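Local coordinates for esterase D (Cellvibrio japonicus, PDB 2W46), which probably takes part in plant cell-wall degradation as a xylan-degrading hydrolase, this piece being its family 35 carbohydrate-binding module, at residues C17-T22 / A36-A41; I62-G67 / G124-D129. One frame throughout, in Å; residues are numbered along the deposited sequence.

Interaction 1. Residues C17-T22 / A36-A41; sequences CRVDGT and ANTNNA. With NA (sodium ion), chain D.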
ATOM      1  N   CYS A  17      -7.385   5.056  -3.707  1.00  5.69           N
ATOM      2  CA  CYS A  17      -7.417   6.352  -4.400  1.00  6.42           C
ATOM      3  C   CYS A  17      -6.738   6.447  -5.753  1.00  5.79           C
ATOM      4  O   CYS A  17      -7.203   7.210  -6.624  1.00  6.38           O
ATOM      5  CB  CYS A  17      -6.854   7.466  -3.483  1.00  6.89           C
ATOM      6  SG  CYS A  17      -7.906   7.633  -1.976  1.00 10.99           S
ATOM      7  N   ARG A  18      -5.599   5.771  -5.927  1.00  6.54           N
ATOM      8  CA  ARG A  18      -4.820   5.982  -7.139  1.00  5.36           C
ATOM      9  C   ARG A  18      -3.699   4.970  -7.253  1.00  5.53           C
ATOM     10  O   ARG A  18      -3.114   4.549  -6.265  1.00  4.88           O
ATOM     11  CB  ARG A  18      -4.179   7.404  -7.133  1.00  5.64           C
ATOM     12  CG  ARG A  18      -3.673   7.858  -8.514  1.00  7.37           C
ATOM     13  CD  ARG A  18      -2.933   9.216  -8.461  1.00  9.33           C
ATOM     14  NE  ARG A  18      -1.526   9.099  -8.083  1.00  8.02           N
ATOM     15  CZ  ARG A  18      -0.957   9.654  -7.013  1.00  9.89           C
ATOM     16  NH1 ARG A  18      -1.683  10.372  -6.143  1.00  7.16           N
ATOM     17  NH2 ARG A  18       0.363   9.496  -6.818  1.00  6.49           N
ATOM     18  N   VAL A  19      -3.381   4.606  -8.482  1.00  5.26           N
ATOM     19  CA  VAL A  19      -2.088   4.003  -8.754  1.00  4.70           C
ATOM     20  C   VAL A  19      -1.516   4.786  -9.941  1.00  4.31           C
ATOM     21  O   VAL A  19      -2.234   5.107 -10.867  1.00  3.87           O
ATOM     22  CB  VAL A  19      -2.212   2.489  -9.091  1.00  5.95           C
ATOM     23  CG1 VAL A  19      -3.312   2.269 -10.169  1.00  3.95           C
ATOM     24  CG2 VAL A  19      -0.796   1.899  -9.517  1.00  4.17           C
ATOM     25  N   ASP A  20      -0.227   5.096  -9.872  1.00  3.84           N
ATOM     26  CA  ASP A  20       0.538   5.598 -11.009  1.00  4.29           C
ATOM     27  C   ASP A  20       1.028   4.349 -11.725  1.00  3.77           C
ATOM     28  O   ASP A  20       2.059   3.772 -11.370  1.00  4.92           O
ATOM     29  CB  ASP A  20       1.705   6.447 -10.530  1.00  3.68           C
ATOM     30  CG  ASP A  20       1.251   7.678  -9.770  1.00  4.43           C
ATOM     31  OD1 ASP A  20       0.313   8.390 -10.228  1.00  5.62           O
ATOM     32  OD2 ASP A  20       1.856   7.931  -8.715  1.00  4.96           O
ATOM     33  N   GLY A  21       0.233   3.916 -12.697  1.00  4.22           N
ATOM     34  CA  GLY A  21       0.414   2.615 -13.386  1.00  3.41           C
ATOM     35  C   GLY A  21      -0.963   2.032 -13.682  1.00  3.93           C
ATOM     36  O   GLY A  21      -1.868   2.749 -14.104  1.00  4.10           O
ATOM     37  N   THR A  22      -1.134   0.733 -13.428  1.00  4.57           N
ATOM     38  CA  THR A  22      -2.390   0.051 -13.748  1.00  4.69           C
ATOM     39  C   THR A  22      -2.798  -0.902 -12.645  1.00  4.95           C
ATOM     40  O   THR A  22      -1.990  -1.218 -11.751  1.00  4.70           O
ATOM     41  CB  THR A  22      -2.307  -0.775 -15.045  1.00  4.83           C
ATOM     42  OG1 THR A  22      -1.170  -1.651 -14.973  1.00  5.60           O
ATOM     43  CG2 THR A  22      -2.232   0.145 -16.269  1.00  3.80           C
ATOM     44  N   ALA A  36      -2.136  -3.569  -7.729  1.00  5.28           N
ATOM     45  CA  ALA A  36      -1.569  -2.380  -8.374  1.00  5.69           C
ATOM     46  C   ALA A  36      -0.174  -2.688  -8.895  1.00  6.01           C
ATOM     47  O   ALA A  36       0.666  -3.227  -8.167  1.00  6.06           O
ATOM     48  CB  ALA A  36      -1.525  -1.230  -7.379  1.00  5.11           C
ATOM     49  N   ASN A  37       0.050  -2.320 -10.158  1.00  5.11           N
ATOM     50  CA  ASN A  37       1.314  -2.474 -10.865  1.00  5.25           C
ATOM     51  C   ASN A  37       1.791  -1.066 -11.229  1.00  4.71           C
ATOM     52  O   ASN A  37       1.280  -0.473 -12.156  1.00  5.48           O
ATOM     53  CB  ASN A  37       1.075  -3.307 -12.138  1.00  4.85           C
ATOM     54  CG  ASN A  37       2.317  -3.463 -12.993  1.00  6.51           C
ATOM     55  OD1 ASN A  37       3.392  -3.002 -12.626  1.00  4.34           O
ATOM     56  ND2 ASN A  37       2.179  -4.121 -14.141  1.00  8.78           N
ATOM     57  N   THR A  38       2.744  -0.514 -10.490  1.00  5.28           N
ATOM     58  CA  THR A  38       3.216   0.840 -10.752  1.00  4.28           C
ATOM     59  C   THR A  38       4.011   0.965 -12.051  1.00  5.78           C
ATOM     60  O   THR A  38       4.644  -0.008 -12.505  1.00  4.30           O
ATOM     61  CB  THR A  38       4.104   1.380  -9.599  1.00  4.60           C
ATOM     62  OG1 THR A  38       5.179   0.481  -9.372  1.00  5.02           O
ATOM     63  CG2 THR A  38       3.300   1.528  -8.298  1.00  3.01           C
ATOM     64  N   ASN A  39       3.999   2.172 -12.636  1.00  5.74           N
ATOM     65  CA  ASN A  39       5.050   2.551 -13.589  1.00  5.87           C
ATOM     66  C   ASN A  39       6.435   2.207 -13.011  1.00  6.58           C
ATOM     67  O   ASN A  39       6.634   2.262 -11.800  1.00  6.42           O
ATOM     68  CB  ASN A  39       5.008   4.078 -13.869  1.00  4.31           C
ATOM     69  CG  ASN A  39       3.695   4.518 -14.493  1.00  5.57           C
ATOM     70  OD1 ASN A  39       3.075   3.771 -15.238  1.00  3.41           O
ATOM     71  ND2 ASN A  39       3.277   5.730 -14.193  1.00  4.00           N
ATOM     72  N   ASN A  40       7.393   1.917 -13.886  1.00  6.31           N
ATOM     73  CA  ASN A  40       8.783   1.771 -13.480  1.00  8.79           C
ATOM     74  C   ASN A  40       9.478   3.106 -13.396  1.00  8.20           C
ATOM     75  O   ASN A  40      10.219   3.466 -14.282  1.00  7.38           O
ATOM     76  CB  ASN A  40       9.518   0.824 -14.445  1.00 10.10           C
ATOM     77  CG  ASN A  40       8.724  -0.419 -14.712  1.00 14.23           C
ATOM     78  OD1 ASN A  40       8.475  -0.787 -15.865  1.00 24.53           O
ATOM     79  ND2 ASN A  40       8.296  -1.067 -13.657  1.00 13.07           N
ATOM     80  N   ALA A  41       9.275   3.793 -12.271  1.00  7.64           N
ATOM     81  CA  ALA A  41       9.725   5.159 -12.111  1.00  6.91           C
ATOM     82  C   ALA A  41       9.784   5.396 -10.634  1.00  6.16           C
ATOM     83  O   ALA A  41       8.839   5.005  -9.911  1.00  5.60           O
ATOM     84  CB  ALA A  41       8.711   6.118 -12.746  1.00  7.18           C
TER
HETATM   85 NA    NA D1149       5.432  -2.340 -11.985  1.00  6.58          NA
HETATM   86  O   HOH W   1       2.018  -0.490 -14.888  1.00 25.90           O
HETATM   87  O   HOH W   2       4.505  -2.852  -9.672  1.00  5.63           O
HETATM   88  O   HOH W   3       7.116  -1.152 -10.880  1.00  9.28           O
HETATM   89  O   HOH W   4       6.535  -2.846 -13.890  1.00 22.40           O
HETATM   90  O   HOH W   5       5.874  -4.821 -11.531  1.00 11.90           O
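Thr22 and Asn37 form an antiparallel hydrogen-bonded pair in the two-stranded hairpin of strands 21-24 and 35-38, part of the beta-sandwich of this carbohydrate-binding module. Two nearly straight bonds define the pair: Asn37 N to Thr22 O at 2.8 Å (173°), and Thr22 N back to Asn37 O at 3.0 Å. One step on, Gly21 and Thr38 make a non-hydrogen-bonded pair with CA atoms only 4.2 Å apart. Gly21 CA makes a CA-H...O contact with Asn37 O at 3.4 Å and lies equally near Asn39 OD1. A third backbone bond runs from Asn39 N to Asp20 O (2.8 Å).

Before the turn into Gly21, CG2 of Val19 rests on CB of Ala36 at 3.9 Å. Thr22 and Asn37 run side by side, and the polar ends of both are tied to Asp24: Thr22 OG1 to one carboxylate oxygen, Asn37 ND2 to the other. With CG anti to the backbone N (chi1 177°), Asn37 carries its amide out to the sodium ion, while Thr38 contributes a backbone oxygen. Asn37, Thr38 and Asn40 have been seen to bind a second calcium in this protein, and Asn37 also glucuronate; here Asn40 ND2 meets sodium-bound waters. Four waters complete six-fold coordination of the sodium, in which Asn37 OD1 lies 2.2 Å from the metal.

Interaction 2. Residues I62-G67 / G124-D129; sequences IRYANG and GLPNID. With CA (calcium ion), chain C.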
ATOM      1  N   ILE A  62       1.103  -4.645   4.229  1.00  5.79           N
ATOM      2  CA  ILE A  62       1.051  -4.471   2.783  1.00  5.67           C
ATOM      3  C   ILE A  62       1.359  -5.836   2.189  1.00  5.46           C
ATOM      4  O   ILE A  62       2.452  -6.356   2.390  1.00  6.19           O
ATOM      5  CB  ILE A  62       2.136  -3.455   2.277  1.00  5.70           C
ATOM      6  CG1 ILE A  62       1.855  -2.045   2.825  1.00  8.01           C
ATOM      7  CG2 ILE A  62       2.183  -3.435   0.706  1.00  6.21           C
ATOM      8  CD1 ILE A  62       3.135  -1.227   2.974  1.00  7.98           C
ATOM      9  N   ARG A  63       0.427  -6.395   1.434  1.00  5.01           N
ATOM     10  CA  ARG A  63       0.682  -7.675   0.791  1.00  5.47           C
ATOM     11  C   ARG A  63       1.201  -7.387  -0.613  1.00  5.30           C
ATOM     12  O   ARG A  63       0.628  -6.544  -1.341  1.00  5.87           O
ATOM     13  CB  ARG A  63      -0.605  -8.483   0.751  1.00  6.09           C
ATOM     14  CG  ARG A  63      -0.428  -9.909   0.250  1.00  4.36           C
ATOM     15  CD  ARG A  63      -1.656 -10.810   0.640  1.00 10.90           C
ATOM     16  NE  ARG A  63      -1.430 -12.213   0.263  1.00  9.46           N
ATOM     17  CZ  ARG A  63      -1.727 -12.743  -0.928  1.00 12.29           C
ATOM     18  NH1 ARG A  63      -2.311 -12.018  -1.871  1.00  5.71           N
ATOM     19  NH2 ARG A  63      -1.447 -14.031  -1.169  1.00  7.73           N
ATOM     20  N   TYR A  64       2.276  -8.062  -1.012  1.00  5.52           N
ATOM     21  CA  TYR A  64       2.968  -7.634  -2.263  1.00  4.13           C
ATOM     22  C   TYR A  64       3.669  -8.811  -2.954  1.00  4.44           C
ATOM     23  O   TYR A  64       3.970  -9.814  -2.306  1.00  3.83           O
ATOM     24  CB  TYR A  64       4.013  -6.506  -1.933  1.00  4.91           C
ATOM     25  CG  TYR A  64       5.213  -7.005  -1.163  1.00  2.27           C
ATOM     26  CD1 TYR A  64       6.375  -7.374  -1.828  1.00  5.46           C
ATOM     27  CD2 TYR A  64       5.169  -7.185   0.239  1.00  5.49           C
ATOM     28  CE1 TYR A  64       7.476  -7.900  -1.144  1.00  3.52           C
ATOM     29  CE2 TYR A  64       6.263  -7.700   0.927  1.00  5.24           C
ATOM     30  CZ  TYR A  64       7.429  -8.026   0.224  1.00  6.62           C
ATOM     31  OH  TYR A  64       8.540  -8.540   0.853  1.00  7.06           O
ATOM     32  N   ALA A  65       3.906  -8.702  -4.275  1.00  4.01           N
ATOM     33  CA  ALA A  65       4.747  -9.679  -4.980  1.00  5.70           C
ATOM     34  C   ALA A  65       5.898  -8.945  -5.618  1.00  6.01           C
ATOM     35  O   ALA A  65       5.705  -7.853  -6.145  1.00  7.39           O
ATOM     36  CB  ALA A  65       3.938 -10.470  -6.053  1.00  4.87           C
ATOM     37  N   ASN A  66       7.104  -9.535  -5.559  1.00  5.62           N
ATOM     38  CA  ASN A  66       8.279  -8.930  -6.184  1.00  5.86           C
ATOM     39  C   ASN A  66       9.037  -9.988  -6.934  1.00  5.85           C
ATOM     40  O   ASN A  66       9.888 -10.646  -6.379  1.00  4.95           O
ATOM     41  CB  ASN A  66       9.178  -8.254  -5.157  1.00  5.23           C
ATOM     42  CG  ASN A  66      10.295  -7.427  -5.800  1.00  6.18           C
ATOM     43  OD1 ASN A  66      10.440  -7.385  -7.038  1.00  7.63           O
ATOM     44  ND2 ASN A  66      11.087  -6.768  -4.961  1.00  7.51           N
ATOM     45  N   GLY A  67       8.715 -10.158  -8.207  1.00  5.56           N
ATOM     46  CA  GLY A  67       9.339 -11.209  -9.006  1.00  8.31           C
ATOM     47  C   GLY A  67      10.705 -10.821  -9.581  1.00  9.95           C
ATOM     48  O   GLY A  67      11.305 -11.579 -10.320  1.00 10.05           O
ATOM     49  N   GLY A 124      10.235   1.079  -9.623  1.00  6.42           N
ATOM     50  CA  GLY A 124       8.860   1.247  -9.147  1.00  6.24           C
ATOM     51  C   GLY A 124       8.678   0.370  -7.918  1.00  6.04           C
ATOM     52  O   GLY A 124       9.674  -0.083  -7.292  1.00  5.85           O
ATOM     53  N   LEU A 125       7.416   0.142  -7.545  1.00  5.82           N
ATOM     54  CA  LEU A 125       7.124  -0.678  -6.392  1.00  4.83           C
ATOM     55  C   LEU A 125       7.030  -2.141  -6.839  1.00  5.44           C
ATOM     56  O   LEU A 125       6.906  -2.437  -8.029  1.00  4.81           O
ATOM     57  CB  LEU A 125       5.776  -0.253  -5.744  1.00  5.20           C
ATOM     58  CG  LEU A 125       5.712   1.102  -5.024  1.00  2.20           C
ATOM     59  CD1 LEU A 125       4.245   1.440  -4.614  1.00  3.81           C
ATOM     60  CD2 LEU A 125       6.604   1.029  -3.786  1.00  5.30           C
ATOM     61  N   PRO A 126       7.011  -3.057  -5.870  1.00  5.94           N
ATOM     62  CA  PRO A 126       6.568  -4.414  -6.221  1.00  6.34           C
ATOM     63  C   PRO A 126       5.071  -4.288  -6.570  1.00  6.47           C
ATOM     64  O   PRO A 126       4.482  -3.218  -6.383  1.00  5.76           O
ATOM     65  CB  PRO A 126       6.731  -5.169  -4.921  1.00  6.37           C
ATOM     66  CG  PRO A 126       6.654  -4.121  -3.838  1.00  8.03           C
ATOM     67  CD  PRO A 126       7.249  -2.878  -4.428  1.00  5.17           C
ATOM     68  N   ASN A 127       4.451  -5.347  -7.070  1.00  6.44           N
ATOM     69  CA  ASN A 127       2.994  -5.353  -7.253  1.00  5.08           C
ATOM     70  C   ASN A 127       2.299  -5.357  -5.895  1.00  5.07           C
ATOM     71  O   ASN A 127       2.661  -6.141  -4.994  1.00  4.67           O
ATOM     72  CB  ASN A 127       2.576  -6.574  -8.074  1.00  4.77           C
ATOM     73  CG  ASN A 127       3.124  -6.530  -9.521  1.00  6.75           C
ATOM     74  OD1 ASN A 127       3.202  -7.572 -10.219  1.00 11.46           O
ATOM     75  ND2 ASN A 127       3.477  -5.322  -9.992  1.00  4.34           N
ATOM     76  N   ILE A 128       1.297  -4.507  -5.738  1.00  4.08           N
ATOM     77  CA  ILE A 128       0.713  -4.313  -4.404  1.00  4.29           C
ATOM     78  C   ILE A 128      -0.715  -4.855  -4.399  1.00  4.02           C
ATOM     79  O   ILE A 128      -1.583  -4.338  -5.098  1.00  3.15           O
ATOM     80  CB  ILE A 128       0.686  -2.804  -3.977  1.00  4.36           C
ATOM     81  CG1 ILE A 128       2.095  -2.130  -4.014  1.00  5.02           C
ATOM     82  CG2 ILE A 128       0.009  -2.666  -2.644  1.00  5.40           C
ATOM     83  CD1 ILE A 128       3.144  -2.772  -3.153  1.00  7.88           C
ATOM     84  N   ASP A 129      -0.931  -5.927  -3.640  1.00  3.45           N
ATOM     85  CA  ASP A 129      -2.246  -6.593  -3.603  1.00  4.15           C
ATOM     86  C   ASP A 129      -3.270  -5.834  -2.741  1.00  4.88           C
ATOM     87  O   ASP A 129      -4.434  -5.643  -3.136  1.00  5.48           O
ATOM     88  CB  ASP A 129      -2.076  -8.011  -3.046  1.00  3.33           C
ATOM     89  CG  ASP A 129      -3.407  -8.793  -2.978  1.00  5.92           C
ATOM     90  OD1 ASP A 129      -4.273  -8.634  -3.869  1.00  3.41           O
ATOM     91  OD2 ASP A 129      -3.560  -9.614  -2.063  1.00  7.43           O
TER
HETATM   92 CA    CA C1148      -6.004  -6.935  -4.449  1.00  6.85          CA
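Pro126 sets its ring against Tyr64, Ala65 and Asn66. Its CB lies 3.1 Å from Ala65 O and also meets Asn66 CB, while CB and CG both lie 3.8 Å from Tyr64 CD1. The proline and tyrosine side chains cross at a slant. Tyr64 has CG between its backbone N and carbonyl carbon (chi1 71°); CD1 touches the proline, while the far end of the ring leads away from 124-129. On the same sheet face a second bump, CD1 of Ile128, enters the notch between Tyr64 CB and Ile62 CG2, 4.0 Å from each. Val46 and Trp48 of strand 45-52 pack against Ile128 from the other sheet.

Backbone bonds fix this register. Ala65 and Asn127 are a hydrogen-bonded antiparallel pair, with Ala65 N 2.9 Å from Asn127 O and a return bond from Asn127 N; Tyr64 and Ile128 pair without such bonds, and Asp129 N reaches Arg63 O.

At the far end, Arg63 lies alongside Asp129, its CB and CG against Asp129 CB. Its extended chain brings NH1 to 2.7 Å from Asp129 OD2 in a salt bridge; the oxygen is met from above the carboxylate plane, and the two flat groups are turned 68° apart. NH1 also bonds Gly29 O. Asp129 OD1, 2.5 Å from calcium, and the residue's backbone oxygen bind the metal with Gln10, Glu11, Thr31 and Gly34. Neighbouring antiparallel strands of a beta-sandwich, with a calcium site beside them, are characteristic of this family of carbohydrate-binding modules.

In the fold
Interaction 2 is a buried contact between central strands of the four-stranded sheet, eight of its nine touching residues being buried; interaction 1 is only partly buried and joins a short hairpin nearer the surface. Their centres lie 11 Å apart and they meet directly: Ala36 N probably bonds Ile128 O at 2.8 Å, and Thr38 OG1 bonds Leu125 N, so the hairpin's 36-38 strand runs beside 124-129. Apolar packing and a salt bridge beside calcium mark interaction 2, whereas backbone bonds join interaction 1, whose 36-41 side also binds sodium through Asn37, Thr38 and waters. Asn37 and Asn127, one from each contact, approach each other, and both belong to the glucuronate site seen in this protein.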